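Local coordinates for VgrG protein (Vibrio cholerae, PDB 4E1F) that cross-links G-actin through its actin cross-linking domain, which binds manganese and an adenine nucleotide, probably using ATP to drive the reaction, at residues G54-M59 / V92-E97; I27-A32 / S171-T176. The protein carries 1 engineered substitution. One frame throughout, in Å; residues are numbered along the deposited sequence.

Contact 1: G54-M59 / V92-E97; sequences GDALFM and VSYPCE. With ADP (adenosine-5'-diphosphate), chain B.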
loop_
_atom_site.group_PDB
_atom_site.type_symbol
_atom_site.label_atom_id
_atom_site.label_comp_id
_atom_site.label_asym_id
_atom_site.label_seq_id
_atom_site.Cartn_x
_atom_site.Cartn_y
_atom_site.Cartn_z
ATOM N N GLY A 54 1.915 11.117 -22.680
ATOM C CA GLY A 54 2.047 11.900 -21.455
ATOM C C GLY A 54 1.483 11.317 -20.174
ATOM O O GLY A 54 1.645 11.934 -19.123
ATOM N N ASP A 55 0.813 10.149 -20.231
ATOM C CA ASP A 55 0.197 9.537 -19.045
ATOM C C ASP A 55 1.256 8.889 -18.157
ATOM O O ASP A 55 1.991 8.029 -18.623
ATOM C CB ASP A 55 -0.865 8.496 -19.439
ATOM C CG ASP A 55 -1.784 8.901 -20.583
ATOM O OD1 ASP A 55 -2.483 9.932 -20.447
ATOM O OD2 ASP A 55 -1.838 8.154 -21.597
ATOM N N ALA A 56 1.322 9.289 -16.879
ATOM C CA ALA A 56 2.260 8.737 -15.896
ATOM C C ALA A 56 1.843 7.285 -15.552
ATOM O O ALA A 56 0.692 7.027 -15.200
ATOM C CB ALA A 56 2.267 9.617 -14.659
ATOM N N LEU A 57 2.767 6.333 -15.738
ATOM C CA LEU A 57 2.507 4.903 -15.558
ATOM C C LEU A 57 2.952 4.328 -14.221
ATOM O O LEU A 57 2.182 3.612 -13.581
ATOM C CB LEU A 57 3.035 4.085 -16.746
ATOM C CG LEU A 57 2.492 4.519 -18.138
ATOM C CD1 LEU A 57 3.308 3.910 -19.268
ATOM C CD2 LEU A 57 0.959 4.216 -18.299
ATOM N N PHE A 58 4.193 4.623 -13.819
ATOM C CA PHE A 58 4.770 4.156 -12.568
ATOM C C PHE A 58 5.937 4.994 -12.103
ATOM O O PHE A 58 6.573 5.680 -12.907
ATOM C CB PHE A 58 5.121 2.666 -12.631
ATOM C CG PHE A 58 6.218 2.291 -13.591
ATOM C CD1 PHE A 58 7.546 2.313 -13.189
ATOM C CD2 PHE A 58 5.919 1.889 -14.890
ATOM C CE1 PHE A 58 8.566 1.984 -14.087
ATOM C CE2 PHE A 58 6.935 1.506 -15.768
ATOM C CZ PHE A 58 8.248 1.556 -15.361
ATOM N N MET A 59 6.214 4.936 -10.807
ATOM C CA MET A 59 7.315 5.656 -10.179
ATOM C C MET A 59 8.486 4.718 -9.986
ATOM O O MET A 59 8.309 3.522 -9.746
ATOM C CB MET A 59 6.891 6.181 -8.798
ATOM C CG MET A 59 5.757 7.200 -8.826
ATOM S SD MET A 59 5.153 7.345 -7.147
ATOM C CE MET A 59 4.007 8.608 -7.314
ATOM N N VAL A 92 6.351 1.415 -8.691
ATOM C CA VAL A 92 5.048 1.736 -8.075
ATOM C C VAL A 92 4.127 2.416 -9.088
ATOM O O VAL A 92 4.347 3.560 -9.479
ATOM C CB VAL A 92 5.214 2.584 -6.783
ATOM C CG1 VAL A 92 3.874 2.743 -6.074
ATOM C CG2 VAL A 92 6.243 1.957 -5.840
ATOM N N SER A 93 3.116 1.696 -9.550
ATOM C CA SER A 93 2.257 2.236 -10.589
ATOM C C SER A 93 1.384 3.351 -10.075
ATOM O O SER A 93 1.089 3.416 -8.868
ATOM C CB SER A 93 1.404 1.135 -11.217
ATOM O OG SER A 93 0.303 0.854 -10.365
ATOM N N TYR A 94 0.987 4.238 -10.995
ATOM C CA TYR A 94 -0.003 5.257 -10.719
ATOM C C TYR A 94 -1.299 4.470 -10.837
ATOM O O TYR A 94 -1.402 3.626 -11.747
ATOM C CB TYR A 94 0.078 6.368 -11.771
ATOM C CG TYR A 94 1.240 7.288 -11.481
ATOM C CD1 TYR A 94 2.511 7.017 -11.983
ATOM C CD2 TYR A 94 1.094 8.380 -10.629
ATOM C CE1 TYR A 94 3.601 7.830 -11.676
ATOM C CE2 TYR A 94 2.176 9.206 -10.323
ATOM C CZ TYR A 94 3.423 8.941 -10.872
ATOM O OH TYR A 94 4.492 9.752 -10.580
ATOM N N PRO A 95 -2.272 4.655 -9.908
ATOM C CA PRO A 95 -3.499 3.848 -9.981
ATOM C C PRO A 95 -4.285 4.095 -11.275
ATOM O O PRO A 95 -4.162 5.172 -11.876
ATOM C CB PRO A 95 -4.288 4.316 -8.760
ATOM C CG PRO A 95 -3.767 5.693 -8.451
ATOM C CD PRO A 95 -2.319 5.594 -8.760
ATOM N N CYS A 96 -5.080 3.101 -11.695
ATOM C CA CYS A 96 -5.952 3.202 -12.860
ATOM C C CYS A 96 -7.272 2.537 -12.497
ATOM O O CYS A 96 -7.384 1.983 -11.395
ATOM C CB CYS A 96 -5.314 2.558 -14.091
ATOM S SG CYS A 96 -5.034 0.776 -13.958
ATOM N N GLU A 97 -8.284 2.632 -13.391
ATOM C CA GLU A 97 -9.564 1.961 -13.201
ATOM C C GLU A 97 -9.327 0.463 -13.332
ATOM O O GLU A 97 -8.598 0.033 -14.238
ATOM C CB GLU A 97 -10.581 2.417 -14.256
ATOM C CG GLU A 97 -10.812 3.924 -14.231
ATOM C CD GLU A 97 -11.553 4.519 -15.415
ATOM O OE1 GLU A 97 -11.264 5.684 -15.774
ATOM O OE2 GLU A 97 -12.435 3.829 -15.975
HETATM P PB ADP B . 5.342 3.706 0.850
HETATM O O1B ADP B . 5.818 4.916 0.056
HETATM O O2B ADP B . 5.055 4.184 2.276
HETATM O O3B ADP B . 6.556 2.714 0.920
HETATM P PA ADP B . 3.439 3.183 -1.306
HETATM O O1A ADP B . 3.305 4.654 -1.524
HETATM O O2A ADP B . 4.499 2.646 -2.271
HETATM O O3A ADP B . 4.035 3.042 0.181
HETATM O "O5'" ADP B . 2.006 2.470 -1.662
HETATM C "C5'" ADP B . 1.202 2.921 -2.807
HETATM C "C4'" ADP B . 0.305 1.980 -3.606
HETATM O "O4'" ADP B . -1.087 2.404 -3.506
HETATM C "C3'" ADP B . 0.568 1.882 -5.121
HETATM O "O3'" ADP B . 0.310 0.599 -5.687
HETATM C "C2'" ADP B . -0.449 2.861 -5.702
HETATM O "O2'" ADP B . -0.807 2.720 -7.076
HETATM C "C1'" ADP B . -1.629 2.546 -4.813
HETATM N N9 ADP B . -2.728 3.532 -4.833
HETATM C C8 ADP B . -2.620 4.865 -4.567
HETATM N N7 ADP B . -3.737 5.531 -4.766
HETATM C C5 ADP B . -4.637 4.559 -5.165
HETATM C C6 ADP B . -6.012 4.607 -5.504
HETATM N N6 ADP B . -6.753 5.727 -5.430
HETATM N N1 ADP B . -6.616 3.455 -5.881
HETATM C C2 ADP B . -5.888 2.331 -5.894
HETATM N N3 ADP B . -4.605 2.162 -5.563
HETATM C C4 ADP B . -4.030 3.315 -5.215
#
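Tyr94 lies against Ala56, Leu57, Phe58 and Met59 where two antiparallel strands of the actin cross-linking domain pair beside the ADP pocket. Tyr94 CB rests 3.5 Å from Ala56 O. Chi1 of -78° sets CG anti to the carbonyl carbon and swings the ring across strand 56-59. Ala56 CB sits over one face in a CH-pi contact, 3.8 Å from the ring centroid. CD1 brings the ring edge to the peptide between Leu57 and Phe58, whose C and N lie in the ring plane. Farther out, CE1 and CZ meet Met59 CG, while CE2 touches Met59 CE. The Met59 chain, extended beyond CG, crosses the tyrosine at about a right angle in an oblique Met-aromatic contact. At the tip, Tyr94 OH lies 3.3 Å from Met59 CG, with CE nearby, and is hydrogen-bonded to Pro14 O. Met59 and Val92 form an antiparallel hydrogen-bonded pair (Met59 N to Val92 O, 2.7 Å), Phe58 and Ser93 the non-hydrogen-bonded pair beside it, and Tyr94 N adds a hydrogen bond to Leu57 O. Leu57 and Phe58 both face Val49, a classic beta bulge. Pro95 CG packs on the adenine, and ADP O2' donates a hydrogen bond to Ser93 O at 2.7 Å.

Contact 2: I27-A32 / S171-T176; sequences IQNELA and SGQQAT. Engineered in segment 27-32: Gln28 (natural residue Glu). With ADP (adenosine-5'-diphosphate), chain B.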
loop_
_atom_site.group_PDB
_atom_site.type_symbol
_atom_site.label_atom_id
_atom_site.label_comp_id
_atom_site.label_asym_id
_atom_site.label_seq_id
_atom_site.Cartn_x
_atom_site.Cartn_y
_atom_site.Cartn_z
ATOM N N ILE A 27 -0.315 -1.233 -8.420
ATOM C CA ILE A 27 0.609 -2.359 -8.245
ATOM C C ILE A 27 1.984 -1.890 -7.763
ATOM O O ILE A 27 2.418 -0.778 -8.093
ATOM C CB ILE A 27 0.706 -3.289 -9.506
ATOM C CG1 ILE A 27 1.275 -2.542 -10.753
ATOM C CG2 ILE A 27 -0.653 -3.981 -9.804
ATOM C CD1 ILE A 27 1.743 -3.444 -11.933
ATOM N N GLN A 28 2.662 -2.736 -6.974
ATOM C CA GLN A 28 4.017 -2.489 -6.471
ATOM C C GLN A 28 4.859 -3.676 -6.879
ATOM O O GLN A 28 4.428 -4.819 -6.703
ATOM C CB GLN A 28 3.987 -2.392 -4.960
ATOM C CG GLN A 28 3.451 -1.077 -4.437
ATOM C CD GLN A 28 3.345 -1.127 -2.935
ATOM O OE1 GLN A 28 4.313 -0.834 -2.201
ATOM N NE2 GLN A 28 2.186 -1.549 -2.450
ATOM N N ASN A 29 6.036 -3.418 -7.485
ATOM C CA ASN A 29 6.862 -4.483 -8.037
ATOM C C ASN A 29 8.352 -4.274 -7.704
ATOM O O ASN A 29 9.026 -3.409 -8.295
ATOM C CB ASN A 29 6.600 -4.518 -9.561
ATOM C CG ASN A 29 7.290 -5.605 -10.350
ATOM O OD1 ASN A 29 7.309 -6.784 -9.970
ATOM N ND2 ASN A 29 7.775 -5.246 -11.534
ATOM N N GLU A 30 8.866 -5.081 -6.761
ATOM C CA GLU A 30 10.269 -4.995 -6.362
ATOM C C GLU A 30 11.163 -5.717 -7.378
ATOM O O GLU A 30 10.874 -6.861 -7.744
ATOM C CB GLU A 30 10.466 -5.502 -4.930
ATOM C CG GLU A 30 11.786 -5.093 -4.293
ATOM C CD GLU A 30 12.024 -5.702 -2.924
ATOM O OE1 GLU A 30 12.786 -5.105 -2.130
ATOM O OE2 GLU A 30 11.442 -6.775 -2.639
ATOM N N LEU A 31 12.182 -5.021 -7.910
ATOM C CA LEU A 31 13.071 -5.620 -8.904
ATOM C C LEU A 31 14.170 -6.445 -8.288
ATOM O O LEU A 31 14.658 -6.130 -7.203
ATOM C CB LEU A 31 13.696 -4.543 -9.802
ATOM C CG LEU A 31 12.749 -3.688 -10.622
ATOM C CD1 LEU A 31 13.492 -2.628 -11.318
ATOM C CD2 LEU A 31 11.928 -4.525 -11.615
ATOM N N ALA A 32 14.587 -7.501 -9.001
ATOM C CA ALA A 32 15.727 -8.308 -8.590
ATOM C C ALA A 32 16.856 -8.064 -9.574
ATOM O O ALA A 32 16.602 -7.817 -10.758
ATOM C CB ALA A 32 15.355 -9.786 -8.594
ATOM N N SER A 171 6.867 -12.905 -5.215
ATOM C CA SER A 171 7.288 -12.550 -3.855
ATOM C C SER A 171 7.656 -11.049 -3.723
ATOM O O SER A 171 7.590 -10.505 -2.626
ATOM C CB SER A 171 8.398 -13.478 -3.339
ATOM O OG SER A 171 9.670 -13.279 -3.937
ATOM N N GLY A 172 7.989 -10.383 -4.832
ATOM C CA GLY A 172 8.305 -8.953 -4.788
ATOM C C GLY A 172 7.131 -8.078 -5.182
ATOM O O GLY A 172 7.266 -6.849 -5.274
ATOM N N GLN A 173 5.947 -8.697 -5.364
ATOM C CA GLN A 173 4.757 -8.027 -5.853
ATOM C C GLN A 173 3.584 -7.865 -4.892
ATOM O O GLN A 173 3.205 -8.791 -4.171
ATOM C CB GLN A 173 4.282 -8.711 -7.141
ATOM C CG GLN A 173 5.270 -8.564 -8.310
ATOM C CD GLN A 173 4.838 -9.326 -9.543
ATOM O OE1 GLN A 173 4.136 -10.335 -9.464
ATOM N NE2 GLN A 173 5.274 -8.882 -10.711
ATOM N N GLN A 174 2.962 -6.684 -4.952
ATOM C CA GLN A 174 1.738 -6.358 -4.224
ATOM C C GLN A 174 0.758 -5.619 -5.128
ATOM O O GLN A 174 1.151 -5.101 -6.167
ATOM C CB GLN A 174 2.035 -5.531 -2.980
ATOM C CG GLN A 174 2.516 -6.383 -1.834
ATOM C CD GLN A 174 3.730 -5.784 -1.212
ATOM O OE1 GLN A 174 3.670 -4.761 -0.531
ATOM N NE2 GLN A 174 4.867 -6.421 -1.436
ATOM N N ALA A 175 -0.518 -5.573 -4.717
ATOM C CA ALA A 175 -1.556 -4.840 -5.415
ATOM C C ALA A 175 -2.373 -4.129 -4.363
ATOM O O ALA A 175 -2.527 -4.634 -3.252
ATOM C CB ALA A 175 -2.427 -5.784 -6.242
ATOM N N THR A 176 -2.846 -2.934 -4.694
ATOM C CA THR A 176 -3.685 -2.111 -3.834
ATOM C C THR A 176 -4.995 -1.837 -4.569
ATOM O O THR A 176 -4.973 -1.283 -5.672
ATOM C CB THR A 176 -2.960 -0.809 -3.406
ATOM O OG1 THR A 176 -1.830 -1.139 -2.597
ATOM C CG2 THR A 176 -3.883 0.152 -2.602
HETATM P PB ADP B . 5.342 3.706 0.850
HETATM O O1B ADP B . 5.818 4.916 0.056
HETATM O O2B ADP B . 5.055 4.184 2.276
HETATM O O3B ADP B . 6.556 2.714 0.920
HETATM P PA ADP B . 3.439 3.183 -1.306
HETATM O O1A ADP B . 3.305 4.654 -1.524
HETATM O O2A ADP B . 4.499 2.646 -2.271
HETATM O O3A ADP B . 4.035 3.042 0.181
HETATM O "O5'" ADP B . 2.006 2.470 -1.662
HETATM C "C5'" ADP B . 1.202 2.921 -2.807
HETATM C "C4'" ADP B . 0.305 1.980 -3.606
HETATM O "O4'" ADP B . -1.087 2.404 -3.506
HETATM C "C3'" ADP B . 0.568 1.882 -5.121
HETATM O "O3'" ADP B . 0.310 0.599 -5.687
HETATM C "C2'" ADP B . -0.449 2.861 -5.702
HETATM O "O2'" ADP B . -0.807 2.720 -7.076
HETATM C "C1'" ADP B . -1.629 2.546 -4.813
HETATM N N9 ADP B . -2.728 3.532 -4.833
HETATM C C8 ADP B . -2.620 4.865 -4.567
HETATM N N7 ADP B . -3.737 5.531 -4.766
HETATM C C5 ADP B . -4.637 4.559 -5.165
HETATM C C6 ADP B . -6.012 4.607 -5.504
HETATM N N6 ADP B . -6.753 5.727 -5.430
HETATM N N1 ADP B . -6.616 3.455 -5.881
HETATM C C2 ADP B . -5.888 2.331 -5.894
HETATM N N3 ADP B . -4.605 2.162 -5.563
HETATM C C4 ADP B . -4.030 3.315 -5.215
#
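The side-chain amides of Asn29 and Gln173 lie side by side, pointing the same way, with their planes 51° apart. Gln173 NE2 gives a hydrogen bond to Asn29 OD1 at 3.0 Å; the acceptor lies close to the Gln173 amide plane, whereas the donor stands 55° out of the Asn29 carbonyl plane. Asn29 reaches this position with CG anti to its own N (chi1 -176°), and Gln173 CG also approaches OD1, at 3.2 Å. The same NE2 is hydrogen-bonded to Pro364 O, giving the Gln173 amide a second tie. Across the strands, Gln28 and Gln174 exchange backbone N-H...O bonds, both 2.9 Å, as a hydrogen-bonded antiparallel pair. Glu30 N adds a nearly straight bond to Gly172 O at 2.8 Å. Its carboxylate turns instead to Thr88 OG1. Gln28, an engineered residue that is Glu in the natural sequence, projects on the same face as Gln174, and its CG lies 3.8 Å from ADP O3'. Thr176 CB is 3.7 Å from ADP O4', and its CG2 lies near ADP N3. Asn29 and Gln173 thus lie on the face away from the nucleotide, in an antiparallel strand pair whose Ile27, Gln28 and Thr176 end forms part of the ADP pocket.

Contacts 1 and 2, with centres about 14 Å apart, share a sheet in which strands 85-97 and 24-30 are neighbours. They meet at Ser93 OG and Ile27 N, 2.9 Å apart and probably hydrogen-bonded, while Val92 CG1 packs on Gln28 CG at 4.2 Å. Between them the two contacts contribute six residues to the ADP pocket: Val92, Ser93 and Pro95 from contact 1, Ile27, Gln28 and Thr176 from contact 2. Both border the ribose, and Pro95 and Thr176 also reach the adenine. Toward the phosphates, the side chains of Val92 and the engineered Gln28 each lie about 5 Å from the bound manganese ion.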